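Local coordinates for protein N-alpha-acetyltransferase 35, NatC auxiliary subunit (Saccharomyces cerevisiae, PDB 6YGA) that serves as the auxiliary subunit of the heterotrimeric NatC complex, which acetylates the N-terminal methionine of the L-A virus Gag protein, at residues B[146-160]-B[190-203]. Sequence-based numbering, arbitrary orientation.
Sequences KVLGSCILGVCYLTK and LPGQDVVINSLTES
Y157 reaches from segment 146-160 of helix 142-167 into the turn that starts helix 193-209, and the CD1/CE1 side of its ring meets segment 190-203 from CB out to the hydroxyl. CB and CG lie against V196 CG2, which comes nearest at CD1, 3.7 Å away. CD1 also meets L190 CD2 at 3.6 Å. Farther out, P191 O sits at the ring edge, in plane, 3.5 Å from CE1, while CZ lies nearest Q193 CA and CB. The hydroxyl OH touches Q193 CB at 3.2 Å, but its hydrogen bond goes to E234, just as Q193 NE2 bonds D235. With CG anti to the backbone N (chi1 -171°), the ring projects past V196 to this turn, where G192 is the N-cap residue.

The segment axes are roughly antiparallel at 149°, 8.7 Å apart at their closest. They converge away from Y157: V147 CA to S203 CA is 4.9 Å, Y157 CA to L190 CA 7.6 Å. G154 has no side chain, and V196 CG1 packs against its CA. S150 OG donates to V147 O and lies 2.8 Å from S203 OG, whose single proton could go to S150 OG or, weakly, to K146 O or S199 O. At the margin, K146 NZ forms a salt bridge with E202 OE1 on the anti side, 26° out of the carboxylate plane.

Three other helices surround the pair: 215-231 packs against C151, Y157, L200 and S203, whereas 85-104 and 118-129 both contact I152.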
ATOM      1  N   LYS B 146      -3.044  38.765 -11.019  1.00 84.88           N
ATOM      2  CA  LYS B 146      -1.595  38.607 -11.021  1.00 84.82           C
ATOM      3  C   LYS B 146      -1.080  37.774  -9.857  1.00 81.68           C
ATOM      4  O   LYS B 146      -0.340  36.808 -10.068  1.00 79.14           O
ATOM      5  CB  LYS B 146      -0.914  39.986 -11.016  1.00 91.54           C
ATOM      6  CG  LYS B 146       0.145  40.161 -12.098  1.00 97.31           C
ATOM      7  CD  LYS B 146       1.279  39.151 -11.935  1.00 98.86           C
ATOM      8  CE  LYS B 146       2.202  39.109 -13.152  1.00100.65           C
ATOM      9  NZ  LYS B 146       3.350  38.172 -12.944  1.00 98.12           N
ATOM     10  N   VAL B 147      -1.447  38.124  -8.623  1.00 80.79           N
ATOM     11  CA  VAL B 147      -0.939  37.393  -7.464  1.00 76.55           C
ATOM     12  C   VAL B 147      -1.530  35.989  -7.413  1.00 71.64           C
ATOM     13  O   VAL B 147      -0.800  34.994  -7.328  1.00 67.62           O
ATOM     14  CB  VAL B 147      -1.225  38.175  -6.170  1.00 75.49           C
ATOM     15  CG1 VAL B 147      -0.740  37.393  -4.956  1.00 73.17           C
ATOM     16  CG2 VAL B 147      -0.565  39.541  -6.228  1.00 75.89           C
ATOM     17  N   LEU B 148      -2.860  35.885  -7.469  1.00 71.21           N
ATOM     18  CA  LEU B 148      -3.495  34.574  -7.382  1.00 68.33           C
ATOM     19  C   LEU B 148      -3.202  33.733  -8.619  1.00 68.77           C
ATOM     20  O   LEU B 148      -3.045  32.511  -8.520  1.00 64.68           O
ATOM     21  CB  LEU B 148      -4.999  34.733  -7.170  1.00 68.42           C
ATOM     22  CG  LEU B 148      -5.784  33.448  -6.918  1.00 65.55           C
ATOM     23  CD1 LEU B 148      -5.082  32.576  -5.885  1.00 63.73           C
ATOM     24  CD2 LEU B 148      -7.193  33.780  -6.463  1.00 66.54           C
ATOM     25  N   GLY B 149      -3.113  34.370  -9.789  1.00 73.02           N
ATOM     26  CA  GLY B 149      -2.770  33.634 -10.997  1.00 74.61           C
ATOM     27  C   GLY B 149      -1.410  32.972 -10.908  1.00 75.06           C
ATOM     28  O   GLY B 149      -1.224  31.846 -11.376  1.00 73.05           O
ATOM     29  N   SER B 150      -0.440  33.658 -10.300  1.00 77.20           N
ATOM     30  CA  SER B 150       0.876  33.058 -10.107  1.00 77.50           C
ATOM     31  C   SER B 150       0.806  31.887  -9.135  1.00 74.81           C
ATOM     32  O   SER B 150       1.491  30.874  -9.325  1.00 72.91           O
ATOM     33  CB  SER B 150       1.868  34.112  -9.615  1.00 81.42           C
ATOM     34  OG  SER B 150       1.500  34.606  -8.339  1.00 84.46           O
ATOM     35  N   CYS B 151      -0.014  32.005  -8.086  1.00 74.66           N
ATOM     36  CA  CYS B 151      -0.191  30.898  -7.147  1.00 72.80           C
ATOM     37  C   CYS B 151      -0.712  29.659  -7.858  1.00 70.14           C
ATOM     38  O   CYS B 151      -0.147  28.567  -7.725  1.00 68.67           O
ATOM     39  CB  CYS B 151      -1.150  31.299  -6.026  1.00 76.24           C
ATOM     40  SG  CYS B 151      -0.550  32.563  -4.900  1.00 80.77           S
ATOM     41  N   ILE B 152      -1.800  29.812  -8.617  1.00 69.64           N
ATOM     42  CA  ILE B 152      -2.389  28.679  -9.323  1.00 66.18           C
ATOM     43  C   ILE B 152      -1.380  28.070 -10.285  1.00 64.67           C
ATOM     44  O   ILE B 152      -1.292  26.843 -10.423  1.00 63.66           O
ATOM     45  CB  ILE B 152      -3.670  29.119 -10.054  1.00 65.76           C
ATOM     46  CG1 ILE B 152      -4.643  29.799  -9.084  1.00 67.04           C
ATOM     47  CG2 ILE B 152      -4.322  27.934 -10.742  1.00 61.49           C
ATOM     48  CD1 ILE B 152      -5.145  28.905  -7.973  1.00 65.27           C
ATOM     49  N   LEU B 153      -0.595  28.915 -10.956  1.00 64.54           N
ATOM     50  CA  LEU B 153       0.404  28.410 -11.892  1.00 64.81           C
ATOM     51  C   LEU B 153       1.481  27.610 -11.171  1.00 63.32           C
ATOM     52  O   LEU B 153       1.980  26.609 -11.701  1.00 61.07           O
ATOM     53  CB  LEU B 153       1.024  29.570 -12.669  1.00 66.49           C
ATOM     54  CG  LEU B 153       1.983  29.187 -13.795  1.00 67.11           C
ATOM     55  CD1 LEU B 153       1.274  28.323 -14.827  1.00 66.09           C
ATOM     56  CD2 LEU B 153       2.568  30.434 -14.440  1.00 70.42           C
ATOM     57  N   GLY B 154       1.855  28.033  -9.963  1.00 63.41           N
ATOM     58  CA  GLY B 154       2.864  27.299  -9.217  1.00 62.21           C
ATOM     59  C   GLY B 154       2.392  25.917  -8.811  1.00 57.68           C
ATOM     60  O   GLY B 154       3.115  24.928  -8.963  1.00 52.70           O
ATOM     61  N   VAL B 155       1.165  25.830  -8.293  1.00 57.86           N
ATOM     62  CA  VAL B 155       0.610  24.536  -7.910  1.00 56.46           C
ATOM     63  C   VAL B 155       0.394  23.660  -9.140  1.00 59.44           C
ATOM     64  O   VAL B 155       0.651  22.451  -9.107  1.00 60.75           O
ATOM     65  CB  VAL B 155      -0.687  24.732  -7.105  1.00 54.66           C
ATOM     66  CG1 VAL B 155      -1.332  23.394  -6.786  1.00 52.89           C
ATOM     67  CG2 VAL B 155      -0.399  25.498  -5.823  1.00 54.83           C
ATOM     68  N   CYS B 156      -0.072  24.249 -10.246  1.00 61.02           N
ATOM     69  CA  CYS B 156      -0.240  23.469 -11.468  1.00 60.81           C
ATOM     70  C   CYS B 156       1.102  22.961 -11.980  1.00 60.95           C
ATOM     71  O   CYS B 156       1.187  21.855 -12.527  1.00 60.27           O
ATOM     72  CB  CYS B 156      -0.946  24.295 -12.544  1.00 61.48           C
ATOM     73  SG  CYS B 156      -2.718  24.543 -12.282  1.00 64.30           S
ATOM     74  N   TYR B 157       2.163  23.754 -11.808  1.00 61.83           N
ATOM     75  CA  TYR B 157       3.498  23.275 -12.149  1.00 60.19           C
ATOM     76  C   TYR B 157       3.908  22.124 -11.240  1.00 59.30           C
ATOM     77  O   TYR B 157       4.599  21.196 -11.673  1.00 59.45           O
ATOM     78  CB  TYR B 157       4.513  24.417 -12.062  1.00 60.03           C
ATOM     79  CG  TYR B 157       5.874  24.054 -12.618  1.00 59.55           C
ATOM     80  CD1 TYR B 157       6.167  24.244 -13.963  1.00 59.83           C
ATOM     81  CD2 TYR B 157       6.860  23.514 -11.802  1.00 59.33           C
ATOM     82  CE1 TYR B 157       7.405  23.909 -14.479  1.00 61.51           C
ATOM     83  CE2 TYR B 157       8.101  23.176 -12.308  1.00 60.01           C
ATOM     84  CZ  TYR B 157       8.367  23.376 -13.647  1.00 62.14           C
ATOM     85  OH  TYR B 157       9.599  23.039 -14.154  1.00 64.32           O
ATOM     86  N   LEU B 158       3.480  22.165  -9.975  1.00 58.23           N
ATOM     87  CA  LEU B 158       3.814  21.094  -9.041  1.00 56.90           C
ATOM     88  C   LEU B 158       3.172  19.777  -9.458  1.00 58.72           C
ATOM     89  O   LEU B 158       3.845  18.742  -9.533  1.00 58.68           O
ATOM     90  CB  LEU B 158       3.377  21.476  -7.627  1.00 53.38           C
ATOM     91  CG  LEU B 158       3.578  20.407  -6.553  1.00 50.77           C
ATOM     92  CD1 LEU B 158       5.060  20.220  -6.243  1.00 50.75           C
ATOM     93  CD2 LEU B 158       2.798  20.756  -5.296  1.00 48.17           C
ATOM     94  N   THR B 159       1.863  19.794  -9.728  1.00 57.86           N
ATOM     95  CA  THR B 159       1.170  18.563 -10.094  1.00 57.02           C
ATOM     96  C   THR B 159       1.732  17.966 -11.376  1.00 57.85           C
ATOM     97  O   THR B 159       1.764  16.739 -11.526  1.00 58.69           O
ATOM     98  CB  THR B 159      -0.330  18.818 -10.248  1.00 57.92           C
ATOM     99  OG1 THR B 159      -0.566  19.551 -11.455  1.00 62.95           O
ATOM    100  CG2 THR B 159      -0.863  19.616  -9.068  1.00 54.73           C
ATOM    101  N   LYS B 160       2.173  18.811 -12.310  1.00 56.88           N
ATOM    102  CA  LYS B 160       2.828  18.300 -13.509  1.00 56.08           C
ATOM    103  C   LYS B 160       4.118  17.572 -13.156  1.00 54.03           C
ATOM    104  O   LYS B 160       4.453  16.552 -13.769  1.00 54.10           O
ATOM    105  CB  LYS B 160       3.104  19.444 -14.483  1.00 57.45           C
ATOM    106  CG  LYS B 160       3.660  18.993 -15.825  1.00 59.69           C
ATOM    107  CD  LYS B 160       4.109  20.176 -16.669  1.00 62.52           C
ATOM    108  CE  LYS B 160       4.520  19.740 -18.068  1.00 64.82           C
ATOM    109  NZ  LYS B 160       5.008  20.888 -18.880  1.00 67.45           N
ATOM    110  N   LEU B 190       2.232  24.229 -20.867  1.00 78.34           N
ATOM    111  CA  LEU B 190       2.537  24.731 -19.532  1.00 74.05           C
ATOM    112  C   LEU B 190       3.967  25.262 -19.501  1.00 73.63           C
ATOM    113  O   LEU B 190       4.886  24.576 -19.966  1.00 74.55           O
ATOM    114  CB  LEU B 190       2.345  23.631 -18.490  1.00 72.77           C
ATOM    115  CG  LEU B 190       2.153  24.088 -17.042  1.00 72.98           C
ATOM    116  CD1 LEU B 190       1.213  23.153 -16.297  1.00 69.63           C
ATOM    117  CD2 LEU B 190       3.483  24.188 -16.319  1.00 75.33           C
ATOM    118  N   PRO B 191       4.195  26.461 -18.972  1.00 74.43           N
ATOM    119  CA  PRO B 191       5.519  27.083 -19.079  1.00 75.27           C
ATOM    120  C   PRO B 191       6.565  26.351 -18.252  1.00 72.32           C
ATOM    121  O   PRO B 191       6.266  25.523 -17.387  1.00 72.43           O
ATOM    122  CB  PRO B 191       5.286  28.502 -18.553  1.00 76.83           C
ATOM    123  CG  PRO B 191       4.115  28.374 -17.646  1.00 76.24           C
ATOM    124  CD  PRO B 191       3.234  27.328 -18.270  1.00 74.86           C
ATOM    125  N   GLY B 192       7.825  26.682 -18.537  1.00 72.74           N
ATOM    126  CA  GLY B 192       8.947  26.086 -17.847  1.00 70.47           C
ATOM    127  C   GLY B 192       9.142  26.651 -16.454  1.00 67.52           C
ATOM    128  O   GLY B 192       8.437  27.556 -16.007  1.00 68.53           O
ATOM    129  N   GLN B 193      10.138  26.097 -15.759  1.00 64.15           N
ATOM    130  CA  GLN B 193      10.361  26.466 -14.363  1.00 62.30           C
ATOM    131  C   GLN B 193      10.732  27.937 -14.224  1.00 65.70           C
ATOM    132  O   GLN B 193      10.285  28.609 -13.287  1.00 66.29           O
ATOM    133  CB  GLN B 193      11.451  25.584 -13.756  1.00 59.95           C
ATOM    134  CG  GLN B 193      11.605  25.738 -12.253  1.00 59.35           C
ATOM    135  CD  GLN B 193      12.916  25.174 -11.742  1.00 58.96           C
ATOM    136  OE1 GLN B 193      13.979  25.428 -12.309  1.00 59.86           O
ATOM    137  NE2 GLN B 193      12.846  24.401 -10.666  1.00 56.76           N
ATOM    138  N   ASP B 194      11.546  28.457 -15.146  1.00 68.38           N
ATOM    139  CA  ASP B 194      11.990  29.843 -15.039  1.00 72.99           C
ATOM    140  C   ASP B 194      10.812  30.808 -15.093  1.00 73.82           C
ATOM    141  O   ASP B 194      10.765  31.784 -14.335  1.00 73.68           O
ATOM    142  CB  ASP B 194      12.994  30.158 -16.148  1.00 79.44           C
ATOM    143  CG  ASP B 194      14.211  29.256 -16.108  1.00 83.31           C
ATOM    144  OD1 ASP B 194      14.649  28.891 -14.995  1.00 83.31           O
ATOM    145  OD2 ASP B 194      14.732  28.909 -17.188  1.00 86.36           O
ATOM    146  N   VAL B 195       9.845  30.543 -15.974  1.00 74.14           N
ATOM    147  CA  VAL B 195       8.681  31.418 -16.091  1.00 74.77           C
ATOM    148  C   VAL B 195       7.852  31.380 -14.813  1.00 72.16           C
ATOM    149  O   VAL B 195       7.380  32.417 -14.330  1.00 72.79           O
ATOM    150  CB  VAL B 195       7.845  31.026 -17.323  1.00 74.30           C
ATOM    151  CG1 VAL B 195       6.607  31.905 -17.433  1.00 75.04           C
ATOM    152  CG2 VAL B 195       8.689  31.125 -18.587  1.00 75.01           C
ATOM    153  N   VAL B 196       7.677  30.189 -14.238  1.00 69.58           N
ATOM    154  CA  VAL B 196       6.859  30.051 -13.036  1.00 68.33           C
ATOM    155  C   VAL B 196       7.504  30.770 -11.856  1.00 69.48           C
ATOM    156  O   VAL B 196       6.827  31.475 -11.098  1.00 69.97           O
ATOM    157  CB  VAL B 196       6.616  28.560 -12.733  1.00 64.05           C
ATOM    158  CG1 VAL B 196       5.813  28.396 -11.453  1.00 61.45           C
ATOM    159  CG2 VAL B 196       5.902  27.895 -13.902  1.00 64.00           C
ATOM    160  N   ILE B 197       8.818  30.612 -11.681  1.00 71.23           N
ATOM    161  CA  ILE B 197       9.498  31.269 -10.568  1.00 71.95           C
ATOM    162  C   ILE B 197       9.488  32.781 -10.752  1.00 75.06           C
ATOM    163  O   ILE B 197       9.287  33.535  -9.792  1.00 76.80           O
ATOM    164  CB  ILE B 197      10.929  30.722 -10.418  1.00 71.10           C
ATOM    165  CG1 ILE B 197      10.896  29.221 -10.148  1.00 69.56           C
ATOM    166  CG2 ILE B 197      11.666  31.433  -9.293  1.00 72.06           C
ATOM    167  CD1 ILE B 197      12.261  28.584 -10.177  1.00 70.42           C
ATOM    168  N   ASN B 198       9.697  33.249 -11.986  1.00 78.18           N
ATOM    169  CA  ASN B 198       9.634  34.683 -12.249  1.00 83.94           C
ATOM    170  C   ASN B 198       8.232  35.227 -12.000  1.00 82.46           C
ATOM    171  O   ASN B 198       8.074  36.314 -11.432  1.00 85.01           O
ATOM    172  CB  ASN B 198      10.079  34.979 -13.682  1.00 90.46           C
ATOM    173  CG  ASN B 198      11.568  34.764 -13.888  1.00 96.19           C
ATOM    174  OD1 ASN B 198      12.340  34.718 -12.931  1.00 98.38           O
ATOM    175  ND2 ASN B 198      11.978  34.639 -15.147  1.00 98.78           N
ATOM    176  N   SER B 199       7.202  34.481 -12.410  1.00 79.44           N
ATOM    177  CA  SER B 199       5.828  34.917 -12.173  1.00 78.97           C
ATOM    178  C   SER B 199       5.535  35.029 -10.682  1.00 77.33           C
ATOM    179  O   SER B 199       4.888  35.986 -10.239  1.00 79.43           O
ATOM    180  CB  SER B 199       4.849  33.951 -12.841  1.00 77.98           C
ATOM    181  OG  SER B 199       3.513  34.230 -12.464  1.00 80.36           O
ATOM    182  N   LEU B 200       6.009  34.063  -9.892  1.00 72.08           N
ATOM    183  CA  LEU B 200       5.800  34.105  -8.449  1.00 70.39           C
ATOM    184  C   LEU B 200       6.621  35.214  -7.802  1.00 72.95           C
ATOM    185  O   LEU B 200       6.174  35.842  -6.834  1.00 73.35           O
ATOM    186  CB  LEU B 200       6.149  32.749  -7.836  1.00 67.66           C
ATOM    187  CG  LEU B 200       5.268  31.572  -8.255  1.00 65.21           C
ATOM    188  CD1 LEU B 200       6.002  30.248  -8.092  1.00 62.35           C
ATOM    189  CD2 LEU B 200       3.980  31.571  -7.449  1.00 64.63           C
ATOM    190  N   THR B 201       7.825  35.469  -8.319  1.00 75.86           N
ATOM    191  CA  THR B 201       8.633  36.566  -7.796  1.00 80.21           C
ATOM    192  C   THR B 201       7.993  37.915  -8.102  1.00 87.60           C
ATOM    193  O   THR B 201       7.972  38.806  -7.245  1.00 90.81           O
ATOM    194  CB  THR B 201      10.052  36.492  -8.367  1.00 79.13           C
ATOM    195  OG1 THR B 201      10.746  35.385  -7.782  1.00 78.75           O
ATOM    196  CG2 THR B 201      10.825  37.773  -8.080  1.00 79.62           C
ATOM    197  N   GLU B 202       7.455  38.080  -9.314  1.00 92.16           N
ATOM    198  CA  GLU B 202       6.802  39.336  -9.672  1.00 98.68           C
ATOM    199  C   GLU B 202       5.596  39.609  -8.782  1.00 97.15           C
ATOM    200  O   GLU B 202       5.354  40.756  -8.387  1.00 99.62           O
ATOM    201  CB  GLU B 202       6.389  39.316 -11.143  1.00107.12           C
ATOM    202  CG  GLU B 202       7.555  39.361 -12.119  1.00116.09           C
ATOM    203  CD  GLU B 202       7.111  39.256 -13.565  1.00124.89           C
ATOM    204  OE1 GLU B 202       5.888  39.273 -13.817  1.00128.21           O
ATOM    205  OE2 GLU B 202       7.987  39.154 -14.449  1.00128.27           O
ATOM    206  N   SER B 203       4.821  38.570  -8.457  1.00 91.34           N
ATOM    207  CA  SER B 203       3.722  38.753  -7.516  1.00 88.39           C
ATOM    208  C   SER B 203       4.236  39.082  -6.122  1.00 87.88           C
ATOM    209  O   SER B 203       3.565  39.798  -5.371  1.00 89.73           O
ATOM    210  CB  SER B 203       2.839  37.507  -7.477  1.00 83.26           C
ATOM    211  OG  SER B 203       2.106  37.363  -8.681  1.00 81.50           O
TER